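PDB 2H84: probable polyketide synthase 1 from Dictyostelium discoideum, which produces acylpyrones in vitro as a type I/III hybrid enzyme, its C-terminal type III polyketide synthase domain carrying out iterative polyketide extension and cyclization. Local coordinates for residues 260-265 with 302-307. Residues are numbered along the deposited sequence; the frame is centred on the assembly and turned at random.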
loop_
_atom_site.group_PDB
_atom_site.type_symbol
_atom_site.label_atom_id
_atom_site.label_comp_id
_atom_site.label_asym_id
_atom_site.label_seq_id
_atom_site.Cartn_x
_atom_site.Cartn_y
_atom_site.Cartn_z
ATOM N N SER A 260 12.005 -22.060 10.725
ATOM C CA SER A 260 13.296 -21.388 10.799
ATOM C C SER A 260 13.196 -19.900 11.140
ATOM O O SER A 260 14.173 -19.271 11.552
ATOM C CB SER A 260 14.031 -21.539 9.471
ATOM O OG SER A 260 13.338 -20.833 8.462
ATOM N N ILE A 261 12.014 -19.331 10.977
ATOM C CA ILE A 261 11.825 -17.923 11.268
ATOM C C ILE A 261 12.504 -17.446 12.561
ATOM O O ILE A 261 13.351 -16.544 12.527
ATOM C CB ILE A 261 10.314 -17.578 11.274
ATOM C CG1 ILE A 261 9.761 -17.731 9.853
ATOM C CG2 ILE A 261 10.099 -16.151 11.745
ATOM C CD1 ILE A 261 8.287 -17.534 9.720
ATOM N N PRO A 262 12.180 -18.070 13.708
ATOM C CA PRO A 262 12.781 -17.661 14.982
ATOM C C PRO A 262 14.278 -17.488 14.922
ATOM O O PRO A 262 14.805 -16.409 15.164
ATOM C CB PRO A 262 12.388 -18.783 15.943
ATOM C CG PRO A 262 11.082 -19.278 15.354
ATOM C CD PRO A 262 11.399 -19.304 13.882
ATOM N N ILE A 263 14.954 -18.576 14.582
ATOM C CA ILE A 263 16.401 -18.582 14.509
ATOM C C ILE A 263 16.975 -17.692 13.399
ATOM O O ILE A 263 18.037 -17.091 13.565
ATOM C CB ILE A 263 16.894 -20.057 14.464
ATOM C CG1 ILE A 263 18.352 -20.171 14.088
ATOM C CG2 ILE A 263 16.185 -20.814 13.510
ATOM C CD1 ILE A 263 19.200 -19.657 15.145
ATOM N N VAL A 264 16.272 -17.574 12.280
ATOM C CA VAL A 264 16.762 -16.713 11.217
ATOM C C VAL A 264 16.753 -15.296 11.778
ATOM O O VAL A 264 17.558 -14.461 11.383
ATOM C CB VAL A 264 15.859 -16.735 9.954
ATOM C CG1 VAL A 264 16.433 -15.827 8.865
ATOM C CG2 VAL A 264 15.723 -18.135 9.429
ATOM N N ILE A 265 15.817 -15.001 12.675
ATOM C CA ILE A 265 15.770 -13.663 13.268
ATOM C C ILE A 265 16.903 -13.534 14.280
ATOM O O ILE A 265 17.701 -12.599 14.221
ATOM C CB ILE A 265 14.439 -13.395 13.978
ATOM C CG1 ILE A 265 13.407 -12.939 12.951
ATOM C CG2 ILE A 265 14.606 -12.295 15.026
ATOM C CD1 ILE A 265 12.014 -13.054 13.367
ATOM N N LYS A 302 6.445 -15.754 21.286
ATOM C CA LYS A 302 7.400 -15.981 22.369
ATOM C C LYS A 302 8.788 -16.447 21.911
ATOM O O LYS A 302 9.808 -15.959 22.408
ATOM C CB LYS A 302 6.826 -16.975 23.387
ATOM C CG LYS A 302 6.235 -18.244 22.794
ATOM C CD LYS A 302 7.155 -19.443 22.960
ATOM C CE LYS A 302 6.522 -20.701 22.358
ATOM N NZ LYS A 302 6.232 -20.582 20.887
ATOM N N SER A 303 8.822 -17.375 20.955
ATOM C CA SER A 303 10.075 -17.896 20.439
ATOM C C SER A 303 10.859 -16.755 19.832
ATOM O O SER A 303 12.042 -16.617 20.083
ATOM C CB SER A 303 9.824 -18.947 19.368
ATOM O OG SER A 303 8.632 -19.650 19.640
ATOM N N ILE A 304 10.205 -15.933 19.026
ATOM C CA ILE A 304 10.901 -14.810 18.410
ATOM C C ILE A 304 11.476 -13.831 19.449
ATOM O O ILE A 304 12.648 -13.449 19.376
ATOM C CB ILE A 304 9.955 -14.036 17.467
ATOM C CG1 ILE A 304 9.519 -14.925 16.304
ATOM C CG2 ILE A 304 10.645 -12.818 16.910
ATOM C CD1 ILE A 304 10.604 -15.168 15.308
ATOM N N LEU A 305 10.646 -13.424 20.410
ATOM C CA LEU A 305 11.062 -12.489 21.457
ATOM C C LEU A 305 12.254 -12.996 22.282
ATOM O O LEU A 305 13.210 -12.266 22.545
ATOM C CB LEU A 305 9.885 -12.193 22.384
ATOM C CG LEU A 305 8.690 -11.484 21.776
ATOM C CD1 LEU A 305 7.662 -11.191 22.884
ATOM C CD2 LEU A 305 9.153 -10.198 21.117
ATOM N N MET A 306 12.196 -14.257 22.683
ATOM C CA MET A 306 13.272 -14.833 23.463
ATOM C C MET A 306 14.567 -14.963 22.669
ATOM O O MET A 306 15.639 -14.726 23.199
ATOM C CB MET A 306 12.850 -16.197 23.992
ATOM C CG MET A 306 11.503 -16.162 24.680
ATOM S SD MET A 306 11.273 -17.447 25.954
ATOM C CE MET A 306 10.247 -18.616 25.083
ATOM N N ASN A 307 14.467 -15.344 21.398
ATOM C CA ASN A 307 15.665 -15.501 20.576
ATOM C C ASN A 307 16.372 -14.162 20.466
ATOM O O ASN A 307 17.593 -14.101 20.553
ATOM C CB ASN A 307 15.328 -16.016 19.179
ATOM C CG ASN A 307 14.857 -17.430 19.210
ATOM O OD1 ASN A 307 15.177 -18.241 18.398
ATOM N ND2 ASN A 307 14.080 -17.721 20.181
#
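Pro262 and Ile304 meet where the first turns of two helices lie side by side, running in nearly the same direction: the axes of 261-265 and 302-307 come within 8.7 Å and cross at -19°. Backbone approach is tightest at this pair, whose CA atoms are 4.8 Å apart.

Ile304 supplies most of the buried surface of its helix. Its CG1 branch lies anti to the carbonyl carbon (chi1 -64°), and the second torsion (chi2 -73°) brings CD1 against Ile261 and Pro262. There CD1 lies 3.7 Å from CG2 of Ile261, the two side chains meeting at a slant, and 4.1 Å from CB of Pro262, the two side chains crossing at about a right angle. One turn further on, Ile265 points at the opposing helix and its side chain crosses that of Ile304 at about a right angle, though the exact spacing of their methyls is doubtful. Pro262 also meets Asn307, from a different direction: the asparagine side chain lies against its CB and carbonyl, the rotation of the amide being doubtful. Ser303 adds a looser touch, its CB 4.2 Å from CG of Pro262, while its OG accepts a hydrogen bond from NZ of Lys302.

The contact joins the N-terminal turns of helices 261-280 and 302-311 in the C-terminal half of the thiolase fold. It lies near the active-site region without forming it: the side chain of Ile261 is about 9 Å from that of Cys157, the predicted active-site residue, and about 4 Å from a bound hexaethylene glycol, probably from the crystallisation liquor. Ile265 and Ile304 both also rest on Phe359 of strand 353-360, so the apolar side of the pairing faces the central sheet, in which that strand runs beside 294-297. Away from the proline, Leu305 and Met306 carry helix 302-311 onto Trp323 of helix 320-329.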